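Local coordinates for arsenite methyltransferase (Chlamydomonas reinhardtii, PDB 5EVJ), which probably catalyses the S-adenosylmethionine-dependent methylation of trivalent arsenic, converting arsenic triglutathione to mono-, di- and trimethylated products, at residues A[92-97]-A[118-123]; A[96-101]-A[143-148]; A[198-203]-A[219-224]; A[204-209]-A[262-267]; A[272-277]-A[329-334]. The protein carries 15 engineered substitutions. One frame throughout, in Å; residues are numbered along the deposited sequence.

Contact 1. Residues A[92-97]-A[118-123]; sequences AGSGRD and PAQLEV. Engineered in segment 92-97: Ala-92 (natural residue Cys).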
# COMPACT_ATOMS: atom_id res chain seq x y z
N ALA A 92 -5.41 -8.30 8.82
CA ALA A 92 -4.28 -8.15 9.72
C ALA A 92 -3.73 -9.46 10.22
O ALA A 92 -2.59 -9.50 10.73
CB ALA A 92 -4.67 -7.26 10.88
N GLY A 93 -4.50 -10.55 10.09
CA GLY A 93 -4.04 -11.86 10.58
C GLY A 93 -3.64 -11.74 12.08
O GLY A 93 -4.32 -11.13 12.90
N SER A 94 -2.50 -12.28 12.41
CA SER A 94 -2.03 -12.30 13.75
C SER A 94 -1.38 -10.99 14.20
O SER A 94 -1.02 -10.88 15.39
CB SER A 94 -0.98 -13.42 13.83
OG SER A 94 0.07 -13.19 12.93
N GLY A 95 -1.10 -10.08 13.26
CA GLY A 95 -0.91 -8.64 13.58
C GLY A 95 0.48 -8.08 13.27
O GLY A 95 0.75 -6.91 13.55
N ARG A 96 1.37 -8.90 12.68
CA ARG A 96 2.74 -8.47 12.36
C ARG A 96 2.71 -7.02 11.81
O ARG A 96 3.26 -6.11 12.42
CB ARG A 96 3.38 -9.49 11.34
CG ARG A 96 4.93 -9.59 11.21
CD ARG A 96 5.47 -9.16 9.85
NE ARG A 96 5.84 -10.26 8.95
CZ ARG A 96 5.76 -10.23 7.62
NH1 ARG A 96 5.26 -9.17 6.98
NH2 ARG A 96 6.13 -11.29 6.91
N ASP A 97 1.99 -6.80 10.70
CA ASP A 97 2.06 -5.49 9.99
C ASP A 97 1.40 -4.39 10.84
O ASP A 97 1.86 -3.25 10.85
CB ASP A 97 1.48 -5.54 8.52
CG ASP A 97 2.35 -6.39 7.54
OD1 ASP A 97 3.56 -6.67 7.83
OD2 ASP A 97 1.86 -6.76 6.45
N PRO A 118 -11.32 -15.38 13.77
CA PRO A 118 -11.25 -15.19 15.26
C PRO A 118 -9.95 -15.72 15.95
O PRO A 118 -9.40 -15.08 16.86
CB PRO A 118 -12.49 -15.95 15.76
CG PRO A 118 -12.84 -16.91 14.63
CD PRO A 118 -12.54 -16.13 13.38
N ALA A 119 -9.47 -16.87 15.50
CA ALA A 119 -8.19 -17.41 15.93
C ALA A 119 -7.03 -16.43 15.71
O ALA A 119 -6.23 -16.19 16.63
CB ALA A 119 -7.92 -18.74 15.23
N GLN A 120 -6.94 -15.89 14.49
CA GLN A 120 -5.92 -14.90 14.16
C GLN A 120 -6.12 -13.57 14.95
O GLN A 120 -5.15 -13.04 15.54
CB GLN A 120 -5.86 -14.70 12.63
CG GLN A 120 -5.27 -15.87 11.83
CD GLN A 120 -3.77 -16.00 12.11
OE1 GLN A 120 -3.35 -16.65 13.08
NE2 GLN A 120 -2.95 -15.37 11.25
N LEU A 121 -7.36 -13.08 15.02
CA LEU A 121 -7.70 -11.91 15.85
C LEU A 121 -7.10 -11.97 17.26
O LEU A 121 -6.33 -11.09 17.71
CB LEU A 121 -9.20 -11.82 15.98
CG LEU A 121 -9.89 -10.48 16.09
CD1 LEU A 121 -10.06 -9.93 14.66
CD2 LEU A 121 -11.23 -10.66 16.84
N GLU A 122 -7.48 -13.03 17.97
CA GLU A 122 -7.21 -13.21 19.39
C GLU A 122 -5.70 -13.22 19.65
O GLU A 122 -5.27 -12.74 20.72
CB GLU A 122 -7.92 -14.48 19.93
CG GLU A 122 -8.03 -14.54 21.46
CD GLU A 122 -8.63 -13.27 22.08
OE1 GLU A 122 -9.68 -12.77 21.59
OE2 GLU A 122 -8.05 -12.79 23.08
N VAL A 123 -4.90 -13.72 18.70
CA VAL A 123 -3.44 -13.54 18.82
C VAL A 123 -3.02 -12.05 18.77
O VAL A 123 -2.20 -11.58 19.57
CB VAL A 123 -2.62 -14.36 17.80
CG1 VAL A 123 -1.12 -14.04 17.95
CG2 VAL A 123 -2.89 -15.87 17.96
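The glycine-rich loop after strand 86-90, a signature of the Rossmann-type methyltransferase fold, meets the start of helix 118-126 where Gly-93 and Ser-94 lie against Gln-120. In relatives this loop borders the S-adenosylmethionine site, and it probably does so here. A type II' turn from Ala-92, an engineered residue, to Gly-95 shapes it, and Gly-95 takes the N-cap position of helix 96-104. Gln-120 CG sits beside its own backbone N (chi1 -71°), and a second bend at chi2 lays the amide alongside the turn. NE2 comes 3.7 Å from Gly-93 CA; a CB on Gly-93 would crowd the amide, and its positive phi also suits glycine. Gln-120 NE2 is also 3.3 Å from Ser-94 N, but both are donors; the amide gives its hydrogen bond to Lys-70 O instead. Gln-120 CB rests 3.7 Å from Gly-93 C. Ser-94 turns its OG to Val-67 O, so helix 65-69 and the residue just after it accept from both polar groups. Beyond the loop, Arg-96 NH1 forms a salt bridge to Asp-97 OD1 at 3.1 Å, nearly in the guanidinium plane. At the far end, Val-123 CG1 packs 4.2 Å from Ser-94 CB.

Contact 2. Residues A[96-101]-A[143-148]; sequences RDAYVA and MTFIQG. Engineered in segment 96-101: Ala-98 (natural residue Cys).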
# COMPACT_ATOMS: atom_id res chain seq x y z
N ARG A 96 1.37 -8.90 12.68
CA ARG A 96 2.74 -8.47 12.36
C ARG A 96 2.71 -7.02 11.81
O ARG A 96 3.26 -6.11 12.42
CB ARG A 96 3.38 -9.49 11.34
CG ARG A 96 4.93 -9.59 11.21
CD ARG A 96 5.47 -9.16 9.85
NE ARG A 96 5.84 -10.26 8.95
CZ ARG A 96 5.76 -10.23 7.62
NH1 ARG A 96 5.26 -9.17 6.98
NH2 ARG A 96 6.13 -11.29 6.91
N ASP A 97 1.99 -6.80 10.70
CA ASP A 97 2.06 -5.49 9.99
C ASP A 97 1.40 -4.39 10.84
O ASP A 97 1.86 -3.25 10.85
CB ASP A 97 1.48 -5.54 8.52
CG ASP A 97 2.35 -6.39 7.54
OD1 ASP A 97 3.56 -6.67 7.83
OD2 ASP A 97 1.86 -6.76 6.45
N ALA A 98 0.36 -4.73 11.57
CA ALA A 98 -0.29 -3.73 12.43
C ALA A 98 0.62 -3.36 13.59
O ALA A 98 0.66 -2.19 14.01
CB ALA A 98 -1.63 -4.25 12.91
N TYR A 99 1.43 -4.32 14.06
CA TYR A 99 2.33 -4.04 15.18
C TYR A 99 3.42 -3.14 14.71
O TYR A 99 3.77 -2.17 15.36
CB TYR A 99 2.93 -5.33 15.73
CG TYR A 99 2.05 -6.01 16.79
CD1 TYR A 99 0.67 -6.18 16.59
CD2 TYR A 99 2.59 -6.49 17.99
CE1 TYR A 99 -0.15 -6.80 17.54
CE2 TYR A 99 1.76 -7.15 18.95
CZ TYR A 99 0.40 -7.26 18.72
OH TYR A 99 -0.44 -7.88 19.63
N VAL A 100 3.93 -3.39 13.51
CA VAL A 100 4.93 -2.54 12.97
C VAL A 100 4.38 -1.15 12.75
O VAL A 100 5.03 -0.15 13.05
CB VAL A 100 5.45 -3.10 11.65
CG1 VAL A 100 6.37 -2.08 10.99
CG2 VAL A 100 6.12 -4.44 11.93
N ALA A 101 3.18 -1.07 12.20
CA ALA A 101 2.62 0.28 11.95
C ALA A 101 2.38 1.06 13.28
O ALA A 101 2.65 2.28 13.39
CB ALA A 101 1.33 0.13 11.18
N MET A 143 -3.73 0.28 19.02
CA MET A 143 -4.33 -0.69 18.08
C MET A 143 -5.74 -1.16 18.46
O MET A 143 -6.05 -1.31 19.61
CB MET A 143 -3.43 -1.93 17.93
CG MET A 143 -2.02 -1.59 17.49
SD MET A 143 -0.92 -3.05 17.27
CE MET A 143 -0.20 -2.96 18.90
N THR A 144 -6.55 -1.43 17.46
CA THR A 144 -7.90 -1.89 17.57
C THR A 144 -7.94 -2.97 16.50
O THR A 144 -7.63 -2.72 15.32
CB THR A 144 -8.93 -0.79 17.20
OG1 THR A 144 -8.68 0.41 17.96
CG2 THR A 144 -10.40 -1.25 17.43
N PHE A 145 -8.26 -4.18 16.92
CA PHE A 145 -8.49 -5.25 15.98
C PHE A 145 -9.95 -5.57 15.95
O PHE A 145 -10.53 -5.74 16.97
CB PHE A 145 -7.70 -6.44 16.44
CG PHE A 145 -6.23 -6.21 16.36
CD1 PHE A 145 -5.57 -6.22 15.10
CD2 PHE A 145 -5.51 -5.92 17.50
CE1 PHE A 145 -4.22 -5.96 15.02
CE2 PHE A 145 -4.15 -5.67 17.43
CZ PHE A 145 -3.49 -5.72 16.20
N ILE A 146 -10.56 -5.61 14.76
CA ILE A 146 -11.95 -6.01 14.69
C ILE A 146 -12.14 -7.13 13.69
O ILE A 146 -11.33 -7.31 12.78
CB ILE A 146 -12.90 -4.82 14.40
CG1 ILE A 146 -12.72 -4.28 12.99
CG2 ILE A 146 -12.66 -3.67 15.37
CD1 ILE A 146 -13.00 -2.80 12.94
N GLN A 147 -13.24 -7.85 13.86
CA GLN A 147 -13.57 -8.99 13.05
C GLN A 147 -14.42 -8.56 11.89
O GLN A 147 -15.47 -7.94 12.06
CB GLN A 147 -14.32 -10.03 13.89
CG GLN A 147 -14.85 -11.23 13.11
CD GLN A 147 -14.39 -12.57 13.71
OE1 GLN A 147 -13.86 -13.42 12.98
NE2 GLN A 147 -14.57 -12.77 15.03
N GLY A 148 -14.05 -8.98 10.68
CA GLY A 148 -14.78 -8.46 9.52
C GLY A 148 -14.40 -9.04 8.20
O GLY A 148 -13.47 -9.81 8.10
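Tyr-99 and Ala-98, on the helix that follows the glycine-rich loop, pack on Met-143 and Phe-145 of strand 143-147, the outermost parallel strand on this flank of the Rossmann-type sheet. Helix and strand run nearly antiparallel (158°), their axes 9.9 Å apart at closest, the usual layering of a helix over a sheet. Met-143 is one bump on the strand. Its chain is extended as far as SD, then bends at chi3 to carry CE over one face of the Tyr-99 ring, a CH-pi contact with CE 4.1 Å from the ring centroid. SD follows at the rim, 3.6 Å from Tyr-99 CD1, in an oblique Met-aromatic contact, and also lies 3.7 Å from Ala-98 O. The hollow beside it takes Phe-145. The tip of that ring, CZ, comes in at the edge of the tyrosine ring, 3.8 Å from Tyr-99 CE1, the two side chains crossing at about a right angle. Phe-145 CE1 comes to within 3.8 Å of the methyl CB of Ala-98, an engineered residue. Tyr-99 OH passes on to a hydrogen bond with Ala-124 O, and its ring also meets that of Tyr-131. With Tyr-99 cut back to alanine, Met-143 CE is likely to lose the face it rests on, and Ala-124 O its hydroxyl partner. Between the two segments the grip is largely apolar, through CH-pi, Met-aromatic and van der Waals contacts, so the fit between them rests on shape rather than on directed bonds.

Contact 3. Residues A[198-203]-A[219-224]; sequences SDVYVD and ECLAGA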
# COMPACT_ATOMS: atom_id res chain seq x y z
N SER A 198 0.95 -4.61 -0.85
CA SER A 198 1.71 -5.52 -1.67
C SER A 198 0.85 -6.72 -1.98
O SER A 198 -0.00 -7.12 -1.17
CB SER A 198 3.03 -5.93 -0.99
OG SER A 198 2.75 -6.54 0.27
N ASP A 199 1.04 -7.26 -3.17
CA ASP A 199 0.28 -8.43 -3.54
C ASP A 199 0.99 -9.07 -4.72
O ASP A 199 2.03 -8.58 -5.22
CB ASP A 199 -1.19 -8.08 -3.84
CG ASP A 199 -2.17 -9.24 -3.49
OD1 ASP A 199 -1.75 -10.41 -3.56
OD2 ASP A 199 -3.37 -9.02 -3.13
N VAL A 200 0.46 -10.19 -5.16
CA VAL A 200 1.10 -10.89 -6.27
C VAL A 200 0.35 -10.66 -7.58
O VAL A 200 -0.87 -10.73 -7.63
CB VAL A 200 1.23 -12.38 -5.96
CG1 VAL A 200 1.74 -13.11 -7.19
CG2 VAL A 200 2.21 -12.57 -4.81
N TYR A 201 1.08 -10.34 -8.63
CA TYR A 201 0.47 -10.11 -9.97
C TYR A 201 1.17 -10.95 -11.02
O TYR A 201 2.28 -11.51 -10.76
CB TYR A 201 0.58 -8.61 -10.34
CG TYR A 201 -0.13 -7.76 -9.32
CD1 TYR A 201 0.56 -7.32 -8.17
CD2 TYR A 201 -1.49 -7.45 -9.43
CE1 TYR A 201 -0.09 -6.60 -7.18
CE2 TYR A 201 -2.16 -6.73 -8.42
CZ TYR A 201 -1.42 -6.32 -7.31
OH TYR A 201 -2.00 -5.57 -6.32
N VAL A 202 0.59 -10.97 -12.23
CA VAL A 202 1.18 -11.64 -13.40
C VAL A 202 1.43 -10.68 -14.57
O VAL A 202 0.76 -9.66 -14.68
CB VAL A 202 0.23 -12.74 -13.91
CG1 VAL A 202 0.96 -13.75 -14.84
CG2 VAL A 202 -0.41 -13.45 -12.73
N ASP A 203 2.36 -11.03 -15.46
CA ASP A 203 2.64 -10.17 -16.58
C ASP A 203 1.65 -10.44 -17.72
O ASP A 203 1.68 -9.73 -18.69
CB ASP A 203 4.09 -10.28 -17.06
CG ASP A 203 4.35 -11.61 -17.81
OD1 ASP A 203 3.63 -12.61 -17.61
OD2 ASP A 203 5.30 -11.68 -18.59
N GLU A 219 0.24 -19.99 -3.60
CA GLU A 219 -0.19 -19.48 -2.28
C GLU A 219 -1.50 -18.70 -2.43
O GLU A 219 -2.09 -18.30 -1.42
CB GLU A 219 0.88 -18.59 -1.63
CG GLU A 219 1.15 -17.28 -2.36
CD GLU A 219 1.97 -16.29 -1.54
OE1 GLU A 219 1.37 -15.42 -0.87
OE2 GLU A 219 3.22 -16.39 -1.58
N CYS A 220 -1.94 -18.53 -3.68
CA CYS A 220 -2.91 -17.50 -4.12
C CYS A 220 -2.38 -16.92 -5.42
O CYS A 220 -2.70 -15.77 -5.80
CB CYS A 220 -3.00 -16.36 -3.12
SG CYS A 220 -1.46 -15.39 -3.04
N LEU A 221 -1.53 -17.70 -6.08
CA LEU A 221 -1.01 -17.38 -7.40
C LEU A 221 -2.12 -17.58 -8.44
O LEU A 221 -2.16 -16.89 -9.47
CB LEU A 221 0.22 -18.23 -7.71
CG LEU A 221 1.64 -17.70 -7.39
CD1 LEU A 221 1.90 -17.35 -5.95
CD2 LEU A 221 2.69 -18.71 -7.84
N ALA A 222 -3.01 -18.53 -8.18
CA ALA A 222 -4.29 -18.57 -8.87
C ALA A 222 -5.06 -17.33 -8.41
O ALA A 222 -5.00 -16.94 -7.22
CB ALA A 222 -5.04 -19.84 -8.51
N GLY A 223 -5.76 -16.67 -9.32
CA GLY A 223 -6.44 -15.41 -8.95
C GLY A 223 -5.55 -14.16 -8.79
O GLY A 223 -6.08 -13.08 -8.53
N ALA A 224 -4.23 -14.30 -8.92
CA ALA A 224 -3.33 -13.19 -9.19
C ALA A 224 -3.71 -12.68 -10.58
O ALA A 224 -3.81 -13.48 -11.52
CB ALA A 224 -1.89 -13.63 -9.16
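Ala-224 pushes its methyl group between Val-200 and Val-202, two residues on the same face of strand 193-202, and so packs the loop between helices 208-212 and 227-237 on the Rossmann-type methyltransferase sheet. The contact is made mainly of such apolar packing. Val-202 CG2 lies 3.9 Å from Ala-224 CB, and Val-200 CG1 is 4.2 Å from the same carbon. That position of Val-200 CG1, anti to its backbone N (chi1 173°), also aims it at Leu-221 CD1, 4.4 Å off. A second kind of contact sets methyl groups against carbonyl oxygens: Ala-224 CB is 3.4 Å from Val-200 O, and in return Val-202 CG2 stands 3.6 Å from Ala-224 O. Hydrogen bonds shape each segment separately. The loop folds through a type II turn from Leu-221 to Ala-224, with Gly-223 at positive phi and a weak bond from Ala-224 N to Leu-221 O. On the strand, Asp-199 OD1 takes up Val-200 N at 2.7 Å through its anti side, while OD2 has weak bonds to Ile-172 N and Asn-173 N. Just after the segment, still within the loop, backbone bonding between Val-202 and Leu-225 ties the chain back to the strand end. Tyr-201 turns to the other face of the sheet, where its ring meets Tyr-271 edge-to-face. The chemistry thus implies that Ala-224 is seated among buried methyl groups, against Val-200 and Val-202, while the poorly ordered Glu-219 and Cys-220 are probably held less firmly.

Contact 4. Residues A[204-209]-A[262-267]; sequences RRLPQS and GEARFY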
# COMPACT_ATOMS: atom_id res chain seq x y z
N ARG A 204 0.77 -11.41 -17.56
CA ARG A 204 -0.26 -11.72 -18.56
C ARG A 204 -1.47 -12.37 -17.88
O ARG A 204 -1.36 -12.80 -16.75
CB ARG A 204 0.35 -12.73 -19.59
CG ARG A 204 0.62 -14.12 -19.02
CD ARG A 204 1.58 -14.86 -19.92
NE ARG A 204 2.91 -14.20 -19.91
CZ ARG A 204 3.89 -14.46 -20.78
NH1 ARG A 204 5.05 -13.79 -20.68
NH2 ARG A 204 3.72 -15.41 -21.77
N ARG A 205 -2.59 -12.47 -18.56
CA ARG A 205 -3.78 -13.17 -18.02
C ARG A 205 -3.60 -14.67 -17.92
O ARG A 205 -3.22 -15.31 -18.88
CB ARG A 205 -5.04 -12.91 -18.88
CG ARG A 205 -5.49 -11.47 -18.80
CD ARG A 205 -6.60 -11.13 -19.80
NE ARG A 205 -6.80 -9.67 -19.87
CZ ARG A 205 -6.80 -8.92 -20.97
NH1 ARG A 205 -6.74 -9.46 -22.22
NH2 ARG A 205 -6.90 -7.63 -20.84
N LEU A 206 -3.89 -15.25 -16.77
CA LEU A 206 -3.81 -16.69 -16.66
C LEU A 206 -4.95 -17.32 -17.45
O LEU A 206 -6.06 -16.80 -17.43
CB LEU A 206 -3.94 -17.12 -15.22
CG LEU A 206 -2.73 -17.22 -14.29
CD1 LEU A 206 -1.38 -17.18 -15.01
CD2 LEU A 206 -2.78 -16.16 -13.19
N PRO A 207 -4.68 -18.44 -18.15
CA PRO A 207 -5.74 -19.28 -18.76
C PRO A 207 -6.84 -19.66 -17.74
O PRO A 207 -6.49 -19.93 -16.58
CB PRO A 207 -4.96 -20.54 -19.18
CG PRO A 207 -3.61 -20.00 -19.54
CD PRO A 207 -3.34 -18.98 -18.46
N GLN A 208 -8.13 -19.65 -18.17
CA GLN A 208 -9.29 -20.12 -17.33
C GLN A 208 -9.05 -21.47 -16.67
O GLN A 208 -9.41 -21.67 -15.50
CB GLN A 208 -10.60 -20.25 -18.12
CG GLN A 208 -11.58 -19.10 -17.95
CD GLN A 208 -11.68 -18.26 -19.21
OE1 GLN A 208 -11.78 -18.80 -20.32
NE2 GLN A 208 -11.65 -16.94 -19.06
N SER A 209 -8.48 -22.37 -17.46
CA SER A 209 -7.91 -23.64 -16.98
C SER A 209 -7.18 -23.53 -15.63
O SER A 209 -7.56 -24.18 -14.66
CB SER A 209 -7.02 -24.24 -18.09
OG SER A 209 -5.80 -24.72 -17.56
N GLY A 262 2.61 -21.85 -18.74
CA GLY A 262 3.16 -21.42 -20.05
C GLY A 262 4.34 -20.51 -19.73
O GLY A 262 5.22 -20.85 -18.91
N GLU A 263 4.38 -19.34 -20.34
CA GLU A 263 5.50 -18.49 -19.99
C GLU A 263 5.06 -17.34 -19.01
O GLU A 263 5.70 -16.30 -18.94
CB GLU A 263 6.16 -17.98 -21.28
CG GLU A 263 6.87 -19.09 -22.10
CD GLU A 263 5.90 -20.19 -22.59
OE1 GLU A 263 4.95 -19.88 -23.38
OE2 GLU A 263 6.06 -21.37 -22.19
N ALA A 264 3.97 -17.53 -18.27
CA ALA A 264 3.54 -16.49 -17.30
C ALA A 264 4.63 -16.15 -16.29
O ALA A 264 5.25 -17.03 -15.73
CB ALA A 264 2.26 -16.88 -16.58
N ARG A 265 4.87 -14.86 -16.10
CA ARG A 265 5.78 -14.38 -15.10
C ARG A 265 5.02 -13.68 -13.97
O ARG A 265 4.15 -12.82 -14.22
CB ARG A 265 6.84 -13.44 -15.74
CG ARG A 265 7.69 -14.17 -16.79
CD ARG A 265 8.45 -13.19 -17.65
NE ARG A 265 9.69 -12.94 -16.99
CZ ARG A 265 10.56 -11.96 -17.24
NH1 ARG A 265 10.39 -11.08 -18.20
NH2 ARG A 265 11.66 -11.87 -16.48
N PHE A 266 5.36 -14.07 -12.74
CA PHE A 266 4.72 -13.59 -11.53
C PHE A 266 5.59 -12.60 -10.77
O PHE A 266 6.81 -12.77 -10.68
CB PHE A 266 4.34 -14.73 -10.62
CG PHE A 266 3.40 -15.70 -11.24
CD1 PHE A 266 3.86 -16.70 -12.11
CD2 PHE A 266 2.05 -15.66 -10.94
CE1 PHE A 266 2.98 -17.62 -12.69
CE2 PHE A 266 1.15 -16.58 -11.53
CZ PHE A 266 1.62 -17.55 -12.39
N TYR A 267 4.92 -11.58 -10.22
CA TYR A 267 5.54 -10.53 -9.42
C TYR A 267 4.85 -10.27 -8.07
O TYR A 267 3.62 -10.41 -7.89
CB TYR A 267 5.60 -9.20 -10.20
CG TYR A 267 6.29 -9.43 -11.51
CD1 TYR A 267 5.65 -10.10 -12.54
CD2 TYR A 267 7.62 -9.08 -11.68
CE1 TYR A 267 6.28 -10.36 -13.73
CE2 TYR A 267 8.26 -9.29 -12.86
CZ TYR A 267 7.59 -9.94 -13.88
OH TYR A 267 8.24 -10.22 -15.06
O HOH W 1 2.03 -17.63 -22.28
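Arg-204 lays the flat face of its guanidinium on the backbone of Glu-263 and Ala-264. Glu-263 O stands 3.1 Å above the plane, over its centre, an approach that lets none of the N-H groups point at it, so it is a close approach over the face and not a hydrogen bond; any attraction is probably electrostatic. Arg-204 NE is 3.5 Å from Ala-264 CA. Chi1 near +69° and a bend at chi3 fold the arginine over this chain, and the carboxylate of Asp-203 holds NE and NH1. NH2 gives a hydrogen bond of 2.8 Å to a water lying at the guanidinium edge, which also accepts a weak one from Glu-263 N. Leu-206 works deeper: its CD1 rests against both Ala-264 CB and Phe-266 CZ, 4.0 Å from each, the leucine and phenylalanine side chains crossing at about a right angle. Replacing Arg-204 with an alanine would probably uncover Glu-263 O and leave the Asp-203 carboxylate without its guanidinium mate. Such packing joins the chain leaving strand 193-202 to the chain entering strand 266-274, the antiparallel neighbours that belong to the methyltransferase version of the Rossmann fold.

Contact 5. Residues A[272-277]-A[329-334]; sequences RLFKVP and GESYLA. Engineered in segment 329-334: Tyr-332 (natural residue Trp).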
# COMPACT_ATOMS: atom_id res chain seq x y z
N ARG A 272 1.02 1.94 -4.94
CA ARG A 272 0.65 3.14 -4.28
C ARG A 272 -0.58 3.75 -4.94
O ARG A 272 -0.55 4.14 -6.11
CB ARG A 272 1.81 4.12 -4.28
CG ARG A 272 3.06 3.48 -3.69
CD ARG A 272 4.06 4.60 -3.35
NE ARG A 272 3.71 5.33 -2.12
CZ ARG A 272 4.57 6.00 -1.34
NH1 ARG A 272 5.85 6.10 -1.66
NH2 ARG A 272 4.15 6.58 -0.18
N LEU A 273 -1.66 3.85 -4.16
CA LEU A 273 -2.93 4.29 -4.67
C LEU A 273 -3.37 5.52 -3.88
O LEU A 273 -4.01 5.41 -2.79
CB LEU A 273 -3.92 3.17 -4.54
CG LEU A 273 -4.14 2.14 -5.66
CD1 LEU A 273 -2.90 1.78 -6.45
CD2 LEU A 273 -4.83 0.90 -5.09
N PHE A 274 -3.06 6.69 -4.42
CA PHE A 274 -3.32 7.91 -3.73
C PHE A 274 -4.65 8.37 -4.05
O PHE A 274 -5.11 8.22 -5.23
CB PHE A 274 -2.35 9.00 -4.15
CG PHE A 274 -1.03 8.87 -3.51
CD1 PHE A 274 -0.76 9.49 -2.27
CD2 PHE A 274 -0.03 8.09 -4.10
CE1 PHE A 274 0.48 9.36 -1.65
CE2 PHE A 274 1.21 7.97 -3.51
CZ PHE A 274 1.50 8.60 -2.27
N LYS A 275 -5.24 9.05 -3.04
CA LYS A 275 -6.54 9.65 -3.21
C LYS A 275 -6.44 11.18 -3.12
O LYS A 275 -6.22 11.72 -2.09
CB LYS A 275 -7.53 9.05 -2.19
CG LYS A 275 -8.83 9.82 -2.13
CD LYS A 275 -9.93 9.10 -1.36
CE LYS A 275 -11.21 9.99 -1.09
NZ LYS A 275 -12.24 9.19 -0.25
N VAL A 276 -6.65 11.87 -4.20
CA VAL A 276 -6.60 13.34 -4.14
C VAL A 276 -7.73 13.84 -5.00
O VAL A 276 -7.55 14.15 -6.19
CB VAL A 276 -5.21 13.90 -4.56
CG1 VAL A 276 -5.18 15.38 -4.28
CG2 VAL A 276 -4.08 13.17 -3.84
N PRO A 277 -8.92 13.87 -4.43
CA PRO A 277 -10.13 14.04 -5.26
C PRO A 277 -10.04 15.20 -6.22
O PRO A 277 -9.67 16.30 -5.85
CB PRO A 277 -11.27 14.25 -4.21
CG PRO A 277 -10.77 13.46 -3.01
CD PRO A 277 -9.25 13.72 -3.00
N GLY A 329 2.81 16.57 -2.89
CA GLY A 329 2.59 17.86 -2.26
C GLY A 329 1.18 18.20 -1.83
O GLY A 329 0.93 19.37 -1.51
N GLU A 330 0.25 17.24 -1.91
CA GLU A 330 -1.19 17.54 -1.62
C GLU A 330 -1.70 16.37 -0.83
O GLU A 330 -2.85 16.32 -0.54
CB GLU A 330 -2.06 17.67 -2.91
CG GLU A 330 -2.03 19.05 -3.64
CD GLU A 330 -2.29 18.94 -5.18
OE1 GLU A 330 -3.23 18.24 -5.58
OE2 GLU A 330 -1.53 19.52 -6.03
N SER A 331 -0.84 15.42 -0.55
CA SER A 331 -1.14 14.27 0.27
C SER A 331 -0.59 14.44 1.69
O SER A 331 -0.16 15.52 2.11
CB SER A 331 -0.44 13.07 -0.33
OG SER A 331 1.01 13.16 -0.12
N TYR A 332 -0.55 13.32 2.41
CA TYR A 332 -0.05 13.31 3.78
C TYR A 332 1.43 13.52 3.79
O TYR A 332 2.01 13.76 4.84
CB TYR A 332 -0.36 11.99 4.47
CG TYR A 332 0.37 10.79 3.92
CD1 TYR A 332 -0.17 10.04 2.84
CD2 TYR A 332 1.56 10.33 4.50
CE1 TYR A 332 0.46 8.89 2.37
CE2 TYR A 332 2.17 9.24 4.03
CZ TYR A 332 1.63 8.52 2.95
OH TYR A 332 2.31 7.39 2.52
N LEU A 333 2.06 13.42 2.61
CA LEU A 333 3.51 13.52 2.54
C LEU A 333 3.87 14.98 2.39
O LEU A 333 5.03 15.30 2.46
CB LEU A 333 4.06 12.80 1.31
CG LEU A 333 3.98 11.30 1.20
CD1 LEU A 333 4.22 10.82 -0.25
CD2 LEU A 333 4.95 10.64 2.21
N ALA A 334 2.90 15.86 2.18
CA ALA A 334 3.17 17.21 1.77
C ALA A 334 4.06 18.09 2.67
O ALA A 334 4.74 19.04 2.12
CB ALA A 334 1.90 17.97 1.51
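Phe-274 swings CG beside its backbone N (chi1 -79°), while Tyr-332, an engineered residue, holds CG between its N and carbonyl carbon (chi1 66°); the two rings thereby meet toward the C-terminal part of strand 266-274, the antiparallel strand of the methyltransferase sheet. Phe-274 CE1 lies 4.0 Å from Tyr-332 CE1, the side chains crossing at about a right angle. The phenylalanine ring tip takes the next residue too, CZ standing 4.1 Å from Leu-333 CD1, and its CE1 is 4.0 Å from Ser-331 CB. The loop after helix 322-329 is stiffened at this place by an ST turn: Leu-333 N bonds to Ser-331 OG at 2.9 Å, an angle of 162°. Ser-331 OG is bonded to Met-327 O as well, and a type I turn carries the chain on to Ala-334. Two residues earlier on the strand, Arg-272 brings its guanidinium edge to the tyrosine hydroxyl, NH2 lying 3.4 Å from Tyr-332 OH. Glu-194 joins the two, with a salt bridge to Arg-272 NE and a hydrogen bond to Tyr-332 OH, while Arg-272 NH1 bonds to Leu-306 O and Tyr-304 OH. At the other end Glu-330 OE1, hydrogen-bonded to Ser-326 and Gln-279, rests 3.7 Å from Val-276 CG1.

Overall arrangement
From the N terminus, contact 1 closes the loop between the turn after strand 86-90 and helix 118-126, with strand 110-115 inside it. Contact 2 starts from the same stretch, sharing Arg-96 and Asp-97, and reaches on to strand 143-147; the two touch. Contact 3 closes a short excursion holding helix 208-212. Contact 4 crosses it, their segments alternating, and spans helix 227-237 and strand 243-249; probable backbone hydrogen bonds between neighbouring strands 193-202 and 266-274 join the two. Contact 5 uses the other end of strand 266-274, spans the strands and helix that follow, and ties the sheet to the loop between helix 322-329 and strand 337-340. Contacts 2 to 5 all reach the one sheet.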